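Local coordinates for beta-fructofuranosidase (Bifidobacterium adolescentis, PDB 6NOB), which probably hydrolyses terminal beta-fructofuranoside linkages, as in sucrose, as a member of glycoside hydrolase family 32, at residues 505-510 with 615-620; 214-219 with 240-245; 339-344 with 361-366. All coordinates share one frame; numbering follows the deposited sequence. Where two conformers were deposited one is given.

Interaction 1 of 3, residues 505-510 with 615-620; sequences HGDGGD and ELRIAS
Arg617 presents the edge of its guanidinium group to the carboxylates of Asp507 and Asp510, and NH1 is shared between them. The bond from Arg617 NH1 to Asp510 OD2 is 2.9 Å long and nearly straight; it uses the anti lone pair of that oxygen. From the same nitrogen, Arg617 NH1 to Asp507 OD2 measures 3.0 Å, but here the carboxylate is met from above its plane. Both oxygens lie in the guanidinium plane, although the carboxylates themselves stand steeply to it, at 73° for Asp507 and 67° for Asp510. A weak bond from Arg617 NH2 also reaches Asp507 OD2.

The remaining side of the guanidinium is taken by Glu615, two residues back on the same strand: Arg617 NE and NH2 grip OE2 side-on, both from one face of the carboxylate, with NH2 to Glu615 OE2 at 3.0 Å. The bend of the arginine chain at chi3 (-75°) turns the group along the strand to meet all three acids. This four-residue salt-bridge network joins a type I' turn, Asp507 to Asp510, to strand 614-620 in an antiparallel sheet of the C-terminal region. The turn closes the hairpin of strands 505-507 and 510-515, and the latter also pairs antiparallel with 614-620. The arginine's positive charge probably offsets the repulsion among the three carboxylates and helps keep them ionised.

Beyond the charges, Asp510 OD1 lies 3.2 Å from Ala619 CB, and Asp510 CA makes a CA-H...O contact with Ile618 O. One water donates to Gly509 O at 3.0 Å and accepts from Ser620 N.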
loop_
_atom_site.group_PDB
_atom_site.type_symbol
_atom_site.label_atom_id
_atom_site.label_comp_id
_atom_site.label_asym_id
_atom_site.label_seq_id
_atom_site.Cartn_x
_atom_site.Cartn_y
_atom_site.Cartn_z
ATOM N N HIS A 505 -8.080 -35.095 -4.345
ATOM C CA HIS A 505 -7.821 -36.455 -4.784
ATOM C C HIS A 505 -6.370 -36.826 -4.527
ATOM O O HIS A 505 -5.490 -35.973 -4.380
ATOM C CB HIS A 505 -8.192 -36.649 -6.260
ATOM C CG HIS A 505 -9.444 -37.451 -6.455
ATOM N ND1 HIS A 505 -9.451 -38.829 -6.477
ATOM C CD2 HIS A 505 -10.734 -37.066 -6.601
ATOM C CE1 HIS A 505 -10.690 -39.259 -6.642
ATOM N NE2 HIS A 505 -11.488 -38.210 -6.718
ATOM N N GLY A 506 -6.139 -38.132 -4.423
ATOM C CA GLY A 506 -4.837 -38.648 -4.041
ATOM C C GLY A 506 -3.977 -39.007 -5.242
ATOM O O GLY A 506 -4.469 -39.510 -6.251
ATOM N N ASP A 507 -2.673 -38.746 -5.109
ATOM C CA ASP A 507 -1.676 -39.068 -6.128
ATOM C C ASP A 507 -0.485 -39.733 -5.429
ATOM O O ASP A 507 0.617 -39.182 -5.385
ATOM C CB ASP A 507 -1.253 -37.816 -6.906
ATOM C CG ASP A 507 -0.333 -38.131 -8.079
ATOM O OD1 ASP A 507 -0.079 -39.325 -8.347
ATOM O OD2 ASP A 507 0.143 -37.177 -8.732
ATOM N N GLY A 508 -0.723 -40.922 -4.875
ATOM C CA GLY A 508 0.307 -41.682 -4.194
ATOM C C GLY A 508 1.015 -40.913 -3.098
ATOM O O GLY A 508 2.157 -40.477 -3.277
ATOM N N GLY A 509 0.351 -40.737 -1.955
ATOM C CA GLY A 509 0.885 -39.943 -0.872
ATOM C C GLY A 509 0.716 -38.449 -1.029
ATOM O O GLY A 509 0.718 -37.729 -0.022
ATOM N N ASP A 510 0.574 -37.954 -2.255
ATOM C CA ASP A 510 0.303 -36.545 -2.495
ATOM C C ASP A 510 -1.198 -36.291 -2.480
ATOM O O ASP A 510 -1.977 -37.071 -3.034
ATOM C CB ASP A 510 0.884 -36.102 -3.842
ATOM C CG ASP A 510 2.334 -35.672 -3.745
ATOM O OD1 ASP A 510 2.896 -35.704 -2.633
ATOM O OD2 ASP A 510 2.912 -35.295 -4.785
ATOM N N GLU A 615 -2.778 -25.636 -9.416
ATOM C CA GLU A 615 -2.772 -26.905 -8.703
ATOM C C GLU A 615 -2.106 -26.720 -7.347
ATOM O O GLU A 615 -1.068 -26.061 -7.242
ATOM C CB GLU A 615 -2.050 -27.997 -9.504
ATOM C CG GLU A 615 -1.615 -29.201 -8.676
ATOM C CD GLU A 615 -1.316 -30.426 -9.524
ATOM O OE1 GLU A 615 -2.247 -30.934 -10.187
ATOM O OE2 GLU A 615 -0.155 -30.887 -9.521
ATOM N N LEU A 616 -2.716 -27.301 -6.318
ATOM C CA LEU A 616 -2.165 -27.337 -4.970
ATOM C C LEU A 616 -1.779 -28.769 -4.637
ATOM O O LEU A 616 -2.584 -29.689 -4.815
ATOM C CB LEU A 616 -3.174 -26.809 -3.949
ATOM C CG LEU A 616 -2.839 -27.061 -2.479
ATOM C CD1 LEU A 616 -1.614 -26.256 -2.061
ATOM C CD2 LEU A 616 -4.033 -26.733 -1.597
ATOM N N ARG A 617 -0.552 -28.958 -4.158
ATOM C CA ARG A 617 -0.018 -30.281 -3.867
ATOM C C ARG A 617 0.497 -30.294 -2.438
ATOM O O ARG A 617 1.260 -29.406 -2.044
ATOM C CB ARG A 617 1.095 -30.650 -4.854
ATOM C CG ARG A 617 1.509 -32.109 -4.835
ATOM C CD ARG A 617 2.306 -32.467 -6.083
ATOM N NE ARG A 617 1.455 -32.581 -7.265
ATOM C CZ ARG A 617 1.018 -33.735 -7.763
ATOM N NH1 ARG A 617 1.351 -34.880 -7.181
ATOM N NH2 ARG A 617 0.247 -33.744 -8.842
ATOM N N ILE A 618 0.074 -31.290 -1.660
ATOM C CA ILE A 618 0.366 -31.358 -0.234
ATOM C C ILE A 618 0.931 -32.733 0.089
ATOM O O ILE A 618 0.360 -33.754 -0.310
ATOM C CB ILE A 618 -0.885 -31.078 0.622
ATOM C CG1 ILE A 618 -1.495 -29.727 0.252
ATOM C CG2 ILE A 618 -0.545 -31.123 2.104
ATOM C CD1 ILE A 618 -2.931 -29.579 0.681
ATOM N N ALA A 619 2.047 -32.755 0.814
ATOM C CA ALA A 619 2.663 -33.992 1.263
ATOM C C ALA A 619 3.378 -33.729 2.579
ATOM O O ALA A 619 3.908 -32.638 2.805
ATOM C CB ALA A 619 3.646 -34.550 0.228
ATOM N N SER A 620 3.390 -34.743 3.441
ATOM C CA SER A 620 4.014 -34.637 4.750
ATOM C C SER A 620 4.591 -35.987 5.150
ATOM O O SER A 620 3.997 -37.032 4.872
ATOM C CB SER A 620 3.009 -34.156 5.807
ATOM O OG SER A 620 3.564 -34.202 7.110
HETATM O O HOH W 1 1.297 -37.179 2.876
#

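Interaction 2 of 3, residues 214-219 with 240-245; sequences ANAIRL and TCLCED
With CG anti to the backbone N (chi1 -179°) and a bend further out at chi3 (-67°), Arg218 lays its guanidinium over Leu242, with its edge at Thr240. Thr240 sets OG1 anti to its own backbone N (chi1 -163°), bringing the hydroxyl to that edge. Arg218 NH1 donates to Thr240 OG1 at 3.0 Å, in the guanidinium plane, while Leu242 CD2 sits over one face, 3.4 Å above the plane and displaced to its rim. The group's charge is met by Asp206, in a salt bridge with NH2.

Thr240 OG1 in turn donates to Leu219 O at 2.9 Å, from above the carbonyl plane; Cys241 N binds the same oxygen. This lies within an antiparallel beta hairpin of strands 216-227 and 235-243, in a four-stranded sheet of the family 32 N-terminal domain. Ile217 pairs with Cys243 through two backbone bonds, the shorter from Cys243 N to Ile217 O at 2.7 Å.

Opposite the arginine, Leu219 CD1 rests against Cys241 SG and Cys243 CB, and Ile217 CB lies 4.1 Å from Cys243 CB. Ala216 CB approaches Glu244 CA to 3.8 Å. Asn215 and Ala216 both face Val202, a classic beta bulge.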
loop_
_atom_site.group_PDB
_atom_site.type_symbol
_atom_site.label_atom_id
_atom_site.label_comp_id
_atom_site.label_asym_id
_atom_site.label_seq_id
_atom_site.Cartn_x
_atom_site.Cartn_y
_atom_site.Cartn_z
ATOM N N ALA A 214 -19.363 11.338 11.299
ATOM C CA ALA A 214 -18.476 12.409 10.880
ATOM C C ALA A 214 -19.110 13.263 9.786
ATOM O O ALA A 214 -20.023 12.840 9.070
ATOM C CB ALA A 214 -17.141 11.842 10.392
ATOM N N ASN A 215 -18.605 14.491 9.669
ATOM C CA ASN A 215 -19.015 15.407 8.617
ATOM C C ASN A 215 -17.977 15.570 7.521
ATOM O O ASN A 215 -18.320 16.057 6.438
ATOM C CB ASN A 215 -19.331 16.788 9.208
ATOM C CG ASN A 215 -20.606 16.790 10.020
ATOM O OD1 ASN A 215 -20.578 16.927 11.244
ATOM N ND2 ASN A 215 -21.738 16.629 9.342
ATOM N N ALA A 216 -16.730 15.174 7.771
ATOM C CA ALA A 216 -15.665 15.294 6.788
ATOM C C ALA A 216 -14.519 14.376 7.188
ATOM O O ALA A 216 -14.407 13.959 8.345
ATOM C CB ALA A 216 -15.171 16.740 6.663
ATOM N N ILE A 217 -13.678 14.061 6.208
ATOM C CA ILE A 217 -12.411 13.375 6.439
ATOM C C ILE A 217 -11.313 14.427 6.442
ATOM O O ILE A 217 -11.158 15.171 5.465
ATOM C CB ILE A 217 -12.126 12.313 5.364
ATOM C CG1 ILE A 217 -13.289 11.339 5.207
ATOM C CG2 ILE A 217 -10.842 11.561 5.687
ATOM C CD1 ILE A 217 -13.146 10.447 3.985
ATOM N N ARG A 218 -10.548 14.495 7.524
ATOM C CA ARG A 218 -9.343 15.309 7.552
ATOM C C ARG A 218 -8.142 14.426 7.246
ATOM O O ARG A 218 -7.928 13.403 7.906
ATOM C CB ARG A 218 -9.151 16.011 8.897
ATOM C CG ARG A 218 -7.902 16.885 8.922
ATOM C CD ARG A 218 -7.924 17.928 10.030
ATOM N NE ARG A 218 -8.946 18.953 9.829
ATOM C CZ ARG A 218 -8.860 19.938 8.940
ATOM N NH1 ARG A 218 -7.802 20.030 8.141
ATOM N NH2 ARG A 218 -9.839 20.828 8.840
ATOM N N LEU A 219 -7.366 14.820 6.245
ATOM C CA LEU A 219 -6.179 14.089 5.841
ATOM C C LEU A 219 -4.938 14.859 6.253
ATOM O O LEU A 219 -4.915 16.092 6.196
ATOM C CB LEU A 219 -6.178 13.846 4.333
ATOM C CG LEU A 219 -7.449 13.074 3.988
ATOM C CD1 LEU A 219 -8.267 13.801 2.936
ATOM C CD2 LEU A 219 -7.122 11.654 3.569
ATOM N N THR A 240 -2.403 19.472 5.637
ATOM C CA THR A 240 -3.730 18.952 5.930
ATOM C C THR A 240 -4.727 19.468 4.903
ATOM O O THR A 240 -4.517 20.509 4.274
ATOM C CB THR A 240 -4.202 19.330 7.350
ATOM O OG1 THR A 240 -5.303 18.494 7.725
ATOM C CG2 THR A 240 -4.648 20.785 7.411
ATOM N N CYS A 241 -5.812 18.716 4.735
ATOM C CA CYS A 241 -6.914 19.113 3.870
ATOM C C CYS A 241 -8.130 18.276 4.236
ATOM O O CYS A 241 -8.025 17.274 4.950
ATOM C CB CYS A 241 -6.553 18.975 2.382
ATOM S SG CYS A 241 -6.117 17.322 1.820
ATOM N N LEU A 242 -9.291 18.713 3.760
ATOM C CA LEU A 242 -10.555 18.073 4.089
ATOM C C LEU A 242 -11.171 17.435 2.856
ATOM O O LEU A 242 -11.087 17.984 1.753
ATOM C CB LEU A 242 -11.554 19.071 4.674
ATOM C CG LEU A 242 -11.334 19.532 6.107
ATOM C CD1 LEU A 242 -12.399 20.551 6.474
ATOM C CD2 LEU A 242 -11.378 18.343 7.048
ATOM N N CYS A 243 -11.782 16.272 3.057
ATOM C CA CYS A 243 -12.784 15.723 2.150
ATOM C C CYS A 243 -14.140 15.864 2.831
ATOM O O CYS A 243 -14.445 15.135 3.777
ATOM C CB CYS A 243 -12.498 14.270 1.804
ATOM S SG CYS A 243 -13.575 13.691 0.492
ATOM N N GLU A 244 -14.954 16.799 2.344
ATOM C CA GLU A 244 -16.224 17.096 2.990
ATOM C C GLU A 244 -17.384 16.275 2.443
ATOM O O GLU A 244 -18.341 16.010 3.180
ATOM C CB GLU A 244 -16.542 18.586 2.855
ATOM C CG GLU A 244 -15.499 19.485 3.500
ATOM C CD GLU A 244 -15.746 20.954 3.231
ATOM O OE1 GLU A 244 -14.758 21.700 3.051
ATOM O OE2 GLU A 244 -16.925 21.364 3.203
ATOM N N ASP A 245 -17.330 15.860 1.179
ATOM C CA ASP A 245 -18.428 15.122 0.569
ATOM C C ASP A 245 -18.056 13.687 0.209
ATOM O O ASP A 245 -18.830 13.010 -0.474
ATOM C CB ASP A 245 -18.951 15.870 -0.663
ATOM C CG ASP A 245 -17.919 15.978 -1.780
ATOM O OD1 ASP A 245 -16.790 15.459 -1.636
ATOM O OD2 ASP A 245 -18.252 16.591 -2.819
#

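Interaction 3 of 3, residues 339-344 with 361-366; sequences PAMTLF and PVLADF
Val362 wedges its branched side chain between Met341 and Leu343, and here the contact is packed closely. Its CG1 occupies the position between backbone N and carbonyl carbon (chi1 69°), which sets that methyl 3.4 Å from Met341 O and 3.9 Å from Met341 CB. Leu343 comes across the other side of the valine at a slant, its CB 4.0 Å from Val362 CB and its CD2 beside the same carbon. The backbone bond from Val362 N to Met341 O is bent at the hydrogen (135°), probably because the chain turns a corner at residue 362.

Further along, two straighter backbone bonds continue the pairing, and the side chains meet more lightly. Met341 N donates to Leu363 O at 2.8 Å, and Asp365 N to Pro339 O at 3.1 Å. CA-H...O contacts from Ala340 and Ala364 lie beside these bonds. On the face carrying Ala340 and Ala364, the two methyl carbons stand 4.4 Å apart, CB to CB, and Ala340 CB touches Pro361 CB at a similar distance. On the other face the extended Met341 chain reaches Leu363 with its terminal methyl, CE to CD2 being 4.3 Å. This looser side is not open to solvent: Ala340, Ala364, Met341 and Leu363 are all buried, and only Pro361 is partly exposed.

The two segments belong to the hairpin of strands 337-347 and 357-365. Strand 285-295 flanks 337-347 on its other edge, where Thr342 OG1 is bonded to Thr290. Tyr374 of strand 374-375 covers Met341 and Leu363, while strand 405-415 packs against Val362 through Leu412 and bonds Asp365 through Tyr408.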
loop_
_atom_site.group_PDB
_atom_site.type_symbol
_atom_site.label_atom_id
_atom_site.label_comp_id
_atom_site.label_asym_id
_atom_site.label_seq_id
_atom_site.Cartn_x
_atom_site.Cartn_y
_atom_site.Cartn_z
ATOM N N PRO A 339 17.124 5.298 12.496
ATOM C CA PRO A 339 15.710 5.529 12.176
ATOM C C PRO A 339 14.910 5.842 13.431
ATOM O O PRO A 339 15.067 5.195 14.467
ATOM C CB PRO A 339 15.271 4.207 11.540
ATOM C CG PRO A 339 16.541 3.609 11.007
ATOM C CD PRO A 339 17.608 4.005 11.980
ATOM N N ALA A 340 14.047 6.853 13.331
ATOM C CA ALA A 340 13.267 7.304 14.474
ATOM C C ALA A 340 11.855 7.675 14.048
ATOM O O ALA A 340 11.642 8.193 12.947
ATOM C CB ALA A 340 13.926 8.508 15.160
ATOM N N MET A 341 10.897 7.404 14.931
ATOM C CA MET A 341 9.519 7.860 14.779
ATOM C C MET A 341 9.357 9.110 15.629
ATOM O O MET A 341 9.217 9.028 16.852
ATOM C CB MET A 341 8.529 6.782 15.198
ATOM C CG MET A 341 8.378 5.662 14.210
ATOM S SD MET A 341 7.002 4.600 14.666
ATOM C CE MET A 341 7.336 3.193 13.611
ATOM N N THR A 342 9.380 10.267 14.983
ATOM C CA THR A 342 9.229 11.526 15.694
ATOM C C THR A 342 7.758 11.787 15.985
ATOM O O THR A 342 6.919 11.758 15.079
ATOM C CB THR A 342 9.842 12.666 14.884
ATOM O OG1 THR A 342 9.604 12.444 13.488
ATOM C CG2 THR A 342 11.340 12.743 15.144
ATOM N N LEU A 343 7.451 12.030 17.255
ATOM C CA LEU A 343 6.082 12.169 17.728
ATOM C C LEU A 343 5.709 13.639 17.871
ATOM O O LEU A 343 6.496 14.446 18.375
ATOM C CB LEU A 343 5.904 11.451 19.067
ATOM C CG LEU A 343 4.476 11.303 19.592
ATOM C CD1 LEU A 343 3.642 10.446 18.658
ATOM C CD2 LEU A 343 4.487 10.717 20.993
ATOM N N PHE A 344 4.501 13.978 17.419
ATOM C CA PHE A 344 3.937 15.314 17.548
ATOM C C PHE A 344 2.526 15.211 18.109
ATOM O O PHE A 344 1.847 14.195 17.945
ATOM C CB PHE A 344 3.889 16.053 16.204
ATOM C CG PHE A 344 5.233 16.261 15.568
ATOM C CD1 PHE A 344 5.818 15.264 14.803
ATOM C CD2 PHE A 344 5.902 17.464 15.718
ATOM C CE1 PHE A 344 7.050 15.460 14.211
ATOM C CE2 PHE A 344 7.134 17.666 15.128
ATOM C CZ PHE A 344 7.710 16.663 14.373
ATOM N N PRO A 361 11.358 11.659 19.860
ATOM C CA PRO A 361 11.188 10.348 19.211
ATOM C C PRO A 361 10.520 9.359 20.154
ATOM O O PRO A 361 11.069 9.012 21.202
ATOM C CB PRO A 361 12.625 9.930 18.880
ATOM C CG PRO A 361 13.456 10.626 19.911
ATOM C CD PRO A 361 12.769 11.948 20.167
ATOM N N VAL A 362 9.322 8.906 19.778
ATOM C CA VAL A 362 8.643 7.884 20.570
ATOM C C VAL A 362 9.348 6.541 20.422
ATOM O O VAL A 362 9.270 5.688 21.315
ATOM C CB VAL A 362 7.155 7.797 20.170
ATOM C CG1 VAL A 362 7.006 7.215 18.774
ATOM C CG2 VAL A 362 6.367 6.978 21.181
ATOM N N LEU A 363 10.061 6.339 19.315
ATOM C CA LEU A 363 10.729 5.076 19.039
ATOM C C LEU A 363 11.936 5.323 18.146
ATOM O O LEU A 363 11.860 6.089 17.183
ATOM C CB LEU A 363 9.777 4.077 18.367
ATOM C CG LEU A 363 10.375 2.718 17.993
ATOM C CD1 LEU A 363 10.724 1.934 19.246
ATOM C CD2 LEU A 363 9.427 1.922 17.107
ATOM N N ALA A 364 13.048 4.676 18.482
ATOM C CA ALA A 364 14.227 4.631 17.630
ATOM C C ALA A 364 14.701 3.189 17.563
ATOM O O ALA A 364 14.780 2.513 18.594
ATOM C CB ALA A 364 15.343 5.544 18.156
ATOM N N ASP A 365 15.003 2.712 16.357
ATOM C CA ASP A 365 15.384 1.317 16.141
ATOM C C ASP A 365 16.907 1.241 16.082
ATOM O O ASP A 365 17.509 1.313 15.011
ATOM C CB ASP A 365 14.744 0.767 14.871
ATOM C CG ASP A 365 14.799 -0.750 14.795
ATOM O OD1 ASP A 365 15.634 -1.360 15.498
ATOM O OD2 ASP A 365 14.013 -1.337 14.020
ATOM N N PHE A 366 17.534 1.082 17.249
ATOM C CA PHE A 366 18.983 0.929 17.288
ATOM C C PHE A 366 19.426 -0.475 16.907
ATOM O O PHE A 366 20.571 -0.653 16.476
ATOM C CB PHE A 366 19.525 1.295 18.670
ATOM C CG PHE A 366 19.937 2.731 18.784
ATOM C CD1 PHE A 366 19.005 3.709 19.097
ATOM C CD2 PHE A 366 21.251 3.111 18.556
ATOM C CE1 PHE A 366 19.378 5.037 19.192
ATOM C CE2 PHE A 366 21.632 4.436 18.649
ATOM C CZ PHE A 366 20.694 5.400 18.968
#

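In the fold
The three contacts follow one another along the chain: interaction 2 closes first, then interaction 3, and interaction 1 comes last. Interactions 2 and 3 are hairpins in two separate sheets of the family 32 N-terminal region, their centres about 28 Å apart and nearest atoms about 12 Å apart. That arrangement is consistent with successive blades of the five-bladed beta-propeller known for this family. Interaction 1 lies far off, its centre about 53 Å from that of interaction 2 and about 48 Å from that of interaction 3, in one sheet of the C-terminal beta-sandwich. None touches another; the two buried hairpin contacts lie in the probable propeller, the exposed salt-bridge network in the C-terminal sheet.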